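PDB 6KHO: tryptophan decarboxylase 1 from Oryza sativa subsp. japonica, which uses pyridoxal 5'-phosphate to decarboxylate L-tryptophan to tryptamine and 5-hydroxy-L-tryptophan to serotonin, and works as a homodimer. Local coordinates for residues A[144-149]-A[330-335]; A[309-314]-A[403-408]. All blocks are in the same frame, centred on the assembly; numbering follows the deposited sequence.

Contact 1. Residues A[144-149]-A[330-335]. With PLP (pyridoxal-5'-phosphate), chain C.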
loop_
_atom_site.group_PDB
_atom_site.type_symbol
_atom_site.label_atom_id
_atom_site.label_comp_id
_atom_site.label_asym_id
_atom_site.label_seq_id
_atom_site.Cartn_x
_atom_site.Cartn_y
_atom_site.Cartn_z
ATOM N N ASP A 144 13.312 -2.175 -14.701
ATOM C CA ASP A 144 13.981 -2.427 -15.971
ATOM C C ASP A 144 14.609 -3.816 -16.006
ATOM O O ASP A 144 14.493 -4.529 -17.009
ATOM C CB ASP A 144 15.034 -1.352 -16.209
ATOM C CG ASP A 144 15.468 -1.291 -17.647
ATOM O OD1 ASP A 144 16.411 -2.023 -18.023
ATOM O OD2 ASP A 144 14.839 -0.535 -18.403
ATOM N N TRP A 145 15.308 -4.205 -14.931
ATOM C CA TRP A 145 15.883 -5.544 -14.866
ATOM C C TRP A 145 14.810 -6.612 -15.018
ATOM O O TRP A 145 14.997 -7.590 -15.748
ATOM C CB TRP A 145 16.612 -5.759 -13.537
ATOM C CG TRP A 145 17.970 -5.146 -13.399
ATOM C CD1 TRP A 145 18.548 -4.184 -14.185
ATOM C CD2 TRP A 145 18.924 -5.453 -12.372
ATOM N NE1 TRP A 145 19.806 -3.879 -13.704
ATOM C CE2 TRP A 145 20.057 -4.649 -12.596
ATOM C CE3 TRP A 145 18.925 -6.338 -11.290
ATOM C CZ2 TRP A 145 21.186 -4.705 -11.768
ATOM C CZ3 TRP A 145 20.040 -6.396 -10.475
ATOM C CH2 TRP A 145 21.155 -5.579 -10.716
ATOM N N LEU A 146 13.700 -6.473 -14.285
ATOM C CA LEU A 146 12.619 -7.459 -14.383
ATOM C C LEU A 146 12.013 -7.484 -15.786
ATOM O O LEU A 146 11.690 -8.558 -16.319
ATOM C CB LEU A 146 11.537 -7.153 -13.342
ATOM C CG LEU A 146 10.284 -8.044 -13.393
ATOM C CD1 LEU A 146 10.647 -9.527 -13.193
ATOM C CD2 LEU A 146 9.278 -7.585 -12.333
ATOM N N ALA A 147 11.842 -6.308 -16.396
ATOM C CA ALA A 147 11.355 -6.261 -17.771
ATOM C C ALA A 147 12.299 -7.004 -18.714
ATOM O O ALA A 147 11.852 -7.646 -19.673
ATOM C CB ALA A 147 11.166 -4.809 -18.214
ATOM N N GLN A 148 13.608 -6.939 -18.455
ATOM C CA GLN A 148 14.560 -7.698 -19.267
ATOM C C GLN A 148 14.396 -9.196 -19.052
ATOM O O GLN A 148 14.392 -9.968 -20.017
ATOM C CB GLN A 148 15.997 -7.286 -18.953
ATOM C CG GLN A 148 16.364 -5.877 -19.373
ATOM C CD GLN A 148 17.777 -5.509 -18.965
ATOM O OE1 GLN A 148 18.722 -6.253 -19.223
ATOM N NE2 GLN A 148 17.927 -4.359 -18.310
ATOM N N MET A 149 14.262 -9.632 -17.793
ATOM C CA MET A 149 14.021 -11.052 -17.527
ATOM C C MET A 149 12.753 -11.538 -18.227
ATOM O O MET A 149 12.725 -12.643 -18.788
ATOM C CB MET A 149 13.919 -11.307 -16.021
ATOM C CG MET A 149 15.163 -10.943 -15.221
ATOM S SD MET A 149 15.269 -11.839 -13.657
ATOM C CE MET A 149 13.737 -11.369 -12.840
ATOM N N LYS A 330 3.934 -12.893 -5.447
ATOM C CA LYS A 330 3.369 -14.226 -5.602
ATOM C C LYS A 330 4.502 -15.219 -5.802
ATOM O O LYS A 330 4.924 -15.877 -4.850
ATOM C CB LYS A 330 2.391 -14.282 -6.780
ATOM C CG LYS A 330 1.178 -13.421 -6.573
ATOM C CD LYS A 330 -0.013 -14.234 -6.176
ATOM C CE LYS A 330 -1.258 -13.627 -6.775
ATOM N NZ LYS A 330 -2.336 -13.563 -5.776
ATOM N N TRP A 331 5.048 -15.278 -7.017
ATOM C CA TRP A 331 5.929 -16.369 -7.423
ATOM C C TRP A 331 7.361 -15.911 -7.718
ATOM O O TRP A 331 8.078 -16.588 -8.461
ATOM C CB TRP A 331 5.319 -17.059 -8.653
ATOM C CG TRP A 331 5.725 -18.493 -8.882
ATOM C CD1 TRP A 331 6.502 -19.285 -8.071
ATOM C CD2 TRP A 331 5.371 -19.301 -10.010
ATOM N NE1 TRP A 331 6.643 -20.541 -8.635
ATOM C CE2 TRP A 331 5.965 -20.569 -9.826
ATOM C CE3 TRP A 331 4.599 -19.073 -11.165
ATOM C CZ2 TRP A 331 5.811 -21.604 -10.754
ATOM C CZ3 TRP A 331 4.452 -20.094 -12.079
ATOM C CH2 TRP A 331 5.053 -21.344 -11.870
ATOM N N LEU A 332 7.817 -14.791 -7.162
ATOM C CA LEU A 332 9.199 -14.390 -7.435
ATOM C C LEU A 332 9.958 -14.053 -6.147
ATOM O O LEU A 332 10.797 -13.142 -6.113
ATOM C CB LEU A 332 9.246 -13.230 -8.428
ATOM C CG LEU A 332 10.510 -13.167 -9.290
ATOM C CD1 LEU A 332 10.573 -14.372 -10.221
ATOM C CD2 LEU A 332 10.591 -11.856 -10.075
ATOM N N MET A 333 9.667 -14.787 -5.067
ATOM C CA MET A 333 10.486 -14.813 -3.842
ATOM C C MET A 333 10.674 -13.440 -3.204
ATOM O O MET A 333 11.686 -13.194 -2.542
ATOM C CB MET A 333 11.855 -15.439 -4.111
ATOM C CG MET A 333 11.794 -16.957 -4.236
ATOM S SD MET A 333 13.370 -17.653 -4.742
ATOM C CE MET A 333 13.398 -17.153 -6.427
ATOM N N THR A 334 9.710 -12.546 -3.380
ATOM C CA THR A 334 9.754 -11.205 -2.811
ATOM C C THR A 334 8.563 -11.050 -1.873
ATOM O O THR A 334 7.417 -11.158 -2.313
ATOM C CB THR A 334 9.702 -10.152 -3.922
ATOM O OG1 THR A 334 10.788 -10.349 -4.847
ATOM C CG2 THR A 334 9.791 -8.764 -3.343
ATOM N N CYS A 335 8.817 -10.807 -0.587
ATOM C CA CYS A 335 7.714 -10.755 0.370
ATOM C C CYS A 335 6.751 -9.607 0.038
ATOM O O CYS A 335 7.128 -8.601 -0.578
ATOM C CB CYS A 335 8.251 -10.594 1.804
ATOM S SG CYS A 335 9.297 -9.105 2.092
HETATM N N1 PLP C . -5.222 -11.296 -10.049
HETATM C C2 PLP C . -4.648 -12.550 -10.113
HETATM C C2A PLP C . -4.611 -13.329 -11.390
HETATM C C3 PLP C . -4.097 -13.112 -8.972
HETATM O O3 PLP C . -3.527 -14.355 -9.040
HETATM C C4 PLP C . -4.105 -12.412 -7.771
HETATM C C4A PLP C . -3.195 -12.833 -6.654
HETATM C C5 PLP C . -4.683 -11.152 -7.707
HETATM C C6 PLP C . -5.246 -10.597 -8.853
HETATM C C5A PLP C . -4.682 -10.443 -6.369
HETATM O O4P PLP C . -5.013 -9.077 -6.452
HETATM P P PLP C . -4.521 -8.027 -5.314
HETATM O O1P PLP C . -4.833 -8.550 -3.939
HETATM O O2P PLP C . -5.228 -6.723 -5.589
HETATM O O3P PLP C . -3.018 -7.813 -5.371
#

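Contact 2. Residues A[309-314]-A[403-408]. With CA (calcium ion), chain F.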
loop_
_atom_site.group_PDB
_atom_site.type_symbol
_atom_site.label_atom_id
_atom_site.label_comp_id
_atom_site.label_asym_id
_atom_site.label_seq_id
_atom_site.Cartn_x
_atom_site.Cartn_y
_atom_site.Cartn_z
ATOM N N PRO A 309 12.031 -19.189 -20.987
ATOM C CA PRO A 309 11.636 -19.177 -22.412
ATOM C C PRO A 309 10.451 -20.070 -22.747
ATOM O O PRO A 309 9.646 -19.724 -23.620
ATOM C CB PRO A 309 12.914 -19.650 -23.119
ATOM C CG PRO A 309 14.029 -19.209 -22.213
ATOM C CD PRO A 309 13.485 -19.358 -20.809
ATOM N N GLU A 310 10.315 -21.215 -22.082
ATOM C CA GLU A 310 9.229 -22.132 -22.404
ATOM C C GLU A 310 7.861 -21.626 -21.954
ATOM O O GLU A 310 6.848 -22.217 -22.340
ATOM C CB GLU A 310 9.510 -23.502 -21.785
ATOM C CG GLU A 310 9.387 -23.531 -20.277
ATOM C CD GLU A 310 10.727 -23.376 -19.565
ATOM O OE1 GLU A 310 10.840 -23.884 -18.424
ATOM O OE2 GLU A 310 11.655 -22.752 -20.135
ATOM N N PHE A 311 7.798 -20.564 -21.145
ATOM C CA PHE A 311 6.527 -19.975 -20.747
ATOM C C PHE A 311 6.270 -18.621 -21.388
ATOM O O PHE A 311 5.134 -18.136 -21.338
ATOM C CB PHE A 311 6.452 -19.824 -19.217
ATOM C CG PHE A 311 6.512 -21.131 -18.480
ATOM C CD1 PHE A 311 5.415 -21.976 -18.462
ATOM C CD2 PHE A 311 7.666 -21.517 -17.811
ATOM C CE1 PHE A 311 5.466 -23.181 -17.794
ATOM C CE2 PHE A 311 7.725 -22.725 -17.148
ATOM C CZ PHE A 311 6.624 -23.559 -17.137
ATOM N N ARG A 312 7.289 -18.002 -21.989
ATOM C CA ARG A 312 7.148 -16.644 -22.494
ATOM C C ARG A 312 6.126 -16.546 -23.629
ATOM O O ARG A 312 5.645 -15.444 -23.923
ATOM C CB ARG A 312 8.534 -16.135 -22.921
ATOM C CG ARG A 312 8.613 -14.697 -23.427
ATOM C CD ARG A 312 7.825 -13.699 -22.581
ATOM N NE ARG A 312 7.915 -12.370 -23.179
ATOM C CZ ARG A 312 7.251 -11.990 -24.270
ATOM N NH1 ARG A 312 6.421 -12.834 -24.883
ATOM N NH2 ARG A 312 7.418 -10.765 -24.754
ATOM N N HIS A 313 5.736 -17.675 -24.238
ATOM C CA HIS A 313 4.727 -17.619 -25.296
ATOM C C HIS A 313 3.357 -17.197 -24.779
ATOM O O HIS A 313 2.543 -16.693 -25.564
ATOM C CB HIS A 313 4.611 -18.969 -26.010
ATOM C CG HIS A 313 4.092 -20.070 -25.140
ATOM N ND1 HIS A 313 2.751 -20.379 -25.052
ATOM C CD2 HIS A 313 4.734 -20.936 -24.318
ATOM C CE1 HIS A 313 2.589 -21.386 -24.212
ATOM N NE2 HIS A 313 3.775 -21.741 -23.751
ATOM N N HIS A 314 3.081 -17.385 -23.483
ATOM C CA HIS A 314 1.812 -16.930 -22.925
ATOM C C HIS A 314 1.662 -15.418 -22.976
ATOM O O HIS A 314 0.552 -14.914 -22.769
ATOM C CB HIS A 314 1.659 -17.404 -21.475
ATOM C CG HIS A 314 1.508 -18.886 -21.340
ATOM N ND1 HIS A 314 0.430 -19.574 -21.856
ATOM C CD2 HIS A 314 2.302 -19.815 -20.756
ATOM C CE1 HIS A 314 0.562 -20.860 -21.586
ATOM N NE2 HIS A 314 1.691 -21.034 -20.919
ATOM N N GLU A 403 15.430 -21.437 -12.327
ATOM C CA GLU A 403 15.355 -22.793 -11.784
ATOM C C GLU A 403 14.335 -22.884 -10.654
ATOM O O GLU A 403 13.741 -23.946 -10.445
ATOM C CB GLU A 403 16.738 -23.263 -11.327
ATOM C CG GLU A 403 16.844 -24.748 -10.907
ATOM C CD GLU A 403 15.952 -25.713 -11.718
ATOM O OE1 GLU A 403 15.990 -25.696 -12.975
ATOM O OE2 GLU A 403 15.218 -26.507 -11.087
ATOM N N HIS A 404 14.093 -21.780 -9.935
ATOM C CA HIS A 404 13.029 -21.746 -8.934
ATOM C C HIS A 404 11.651 -21.931 -9.580
ATOM O O HIS A 404 10.833 -22.718 -9.091
ATOM C CB HIS A 404 13.120 -20.436 -8.132
ATOM C CG HIS A 404 11.795 -19.851 -7.727
ATOM N ND1 HIS A 404 11.032 -20.369 -6.701
ATOM C CD2 HIS A 404 11.121 -18.766 -8.183
ATOM C CE1 HIS A 404 9.937 -19.645 -6.557
ATOM N NE2 HIS A 404 9.965 -18.666 -7.447
ATOM N N ILE A 405 11.381 -21.235 -10.688
ATOM C CA ILE A 405 10.134 -21.473 -11.425
ATOM C C ILE A 405 10.045 -22.933 -11.861
ATOM O O ILE A 405 9.028 -23.605 -11.643
ATOM C CB ILE A 405 10.025 -20.534 -12.643
ATOM C CG1 ILE A 405 9.983 -19.059 -12.229
ATOM C CG2 ILE A 405 8.811 -20.917 -13.520
ATOM C CD1 ILE A 405 8.788 -18.683 -11.384
ATOM N N ARG A 406 11.108 -23.441 -12.493
ATOM C CA ARG A 406 11.056 -24.758 -13.130
ATOM C C ARG A 406 10.922 -25.883 -12.110
ATOM O O ARG A 406 10.242 -26.884 -12.367
ATOM C CB ARG A 406 12.300 -24.962 -13.994
ATOM C CG ARG A 406 12.345 -24.011 -15.178
ATOM C CD ARG A 406 13.691 -23.998 -15.888
ATOM N NE ARG A 406 13.592 -23.310 -17.173
ATOM C CZ ARG A 406 14.618 -22.745 -17.806
ATOM N NH1 ARG A 406 15.835 -22.784 -17.279
ATOM N NH2 ARG A 406 14.425 -22.138 -18.967
ATOM N N SER A 407 11.577 -25.754 -10.954
ATOM C CA SER A 407 11.466 -26.796 -9.943
ATOM C C SER A 407 10.075 -26.821 -9.320
ATOM O O SER A 407 9.580 -27.899 -8.968
ATOM C CB SER A 407 12.552 -26.622 -8.875
ATOM O OG SER A 407 12.455 -25.357 -8.242
ATOM N N ASP A 408 9.414 -25.660 -9.201
ATOM C CA ASP A 408 8.028 -25.656 -8.732
ATOM C C ASP A 408 7.112 -26.329 -9.739
ATOM O O ASP A 408 6.188 -27.062 -9.360
ATOM C CB ASP A 408 7.538 -24.227 -8.486
ATOM C CG ASP A 408 8.061 -23.649 -7.194
ATOM O OD1 ASP A 408 8.659 -24.413 -6.418
ATOM O OD2 ASP A 408 7.861 -22.442 -6.954
HETATM CA CA CA F . 10.142 -24.142 -4.604
HETATM O O HOH W 1 11.312 -22.836 -6.197
HETATM O O HOH W 2 11.536 -25.636 -5.458
HETATM O O HOH W 3 8.867 -22.056 -4.527
HETATM O O HOH W 4 8.739 -24.850 -2.855
HETATM O O HOH W 5 11.699 -23.103 -3.016
#

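Contact 1. Residues A[144-149]-A[330-335]
Leu146 and Leu332 mark the closest approach of the two backbones, with their CA atoms 10.4 Å apart. Residues 144-149 are the C-terminal end of helix 133-149. Residues 330-335 carry the cofactor lysine and are a loop from Leu332 on. The gap is bridged by side chains alone, and little surface is buried. Leu332 does most of the work. With CG anti to the backbone N (chi1 -152°), the Leu332 side chain is carried toward the helix, and its CD2 methyl meets two partners. CD1 of Leu146 lies 3.9 Å from Leu332 CD2, the two leucines lying alongside each other and pointing opposite ways. The terminal methyl CE of Met149 reaches the same Leu332 CD2 at 4.2 Å. All three residues are buried, and the contact is purely apolar. Leu146 also packs on Cys340 and Tyr342 of strand 339-343. Lys330 takes no part in this packing. Its chain bends at three torsions on its way to the cofactor, where its NZ is covalently bonded to PLP C4A at 1.4 Å. This is consistent with the internal aldimine of a fold-type I PLP enzyme, whose cofactor lysine follows a strand of the large-domain sheet, here strand 323-326.

Contact 2. Residues A[309-314]-A[403-408]
Arg406 meets Glu310 side-on, with one nitrogen for each carboxylate oxygen. Arg406 NE donates to Glu310 OE1 at 3.1 Å. Arg406 NH2 donates to Glu310 OE2, also at 3.1 Å, and both bonds belong to one salt bridge. Both N-H...O angles are 160°, and both oxygens use their syn lone pairs. The carboxylate and guanidinium planes are only 9° apart, so the two groups lie almost in one plane. Two bonds to two atoms would hinder either group from turning. Arg406 gets there with a chain extended from CG to NE. Glu310 instead bends: its CG sits between the backbone N and the carbonyl carbon (chi1 71°), and the chain turns again at chi2. Glu310 CG also lies 3.5 Å above the plane of the Phe311 ring, offset toward the rim. The Pro309 ring lies across the Arg406 chain, roughly perpendicular to it, with Pro309 CD 3.5 Å from Arg406 NH2. A looser apolar contact lies beside the ion pair, where Phe311 CE2 is 4.2 Å from Ile405 CG2. With an alanine in place of Arg406, the Glu310 carboxylate would probably lose its paired charge and be freer to turn. Elsewhere on the helix, Asp408 OD1 binds the calcium ion at 2.4 Å, and five waters complete its six ligands. Water 2 also donates to Ser407 OG, which in turn donates to Glu403 O at 2.9 Å. The contact thus clips the loop between strands 294-298 and 323-326 to the long helix 386-420. Glu310 is exposed and Arg406 partly so, and solvent probably screens their charges. The bridge therefore probably owes more to its matched, flat geometry than to burial.

Along the chain the segments come in the order 144-149, 309-314, 330-335, 403-408, so the two contacts cross. Contact 1 closes a loop of 180 residues that carries most strands of the seven-stranded sheet. Contact 2 opens within that loop and closes beyond strand 339-343, with 88 residues in between. It ties the loop before strand 323-326 to the helix that follows the sheet, while contact 1 ties helix 133-149, before the sheet, to the segment after that strand. The two also touch directly. Trp331 NE1 probably hydrogen-bonds Asp408 OD2, and His404 NE2 probably hydrogen-bonds Trp331 O. Met333 packs on His404 as well. Helix 386-420 thus lies against the residues that follow Lys330.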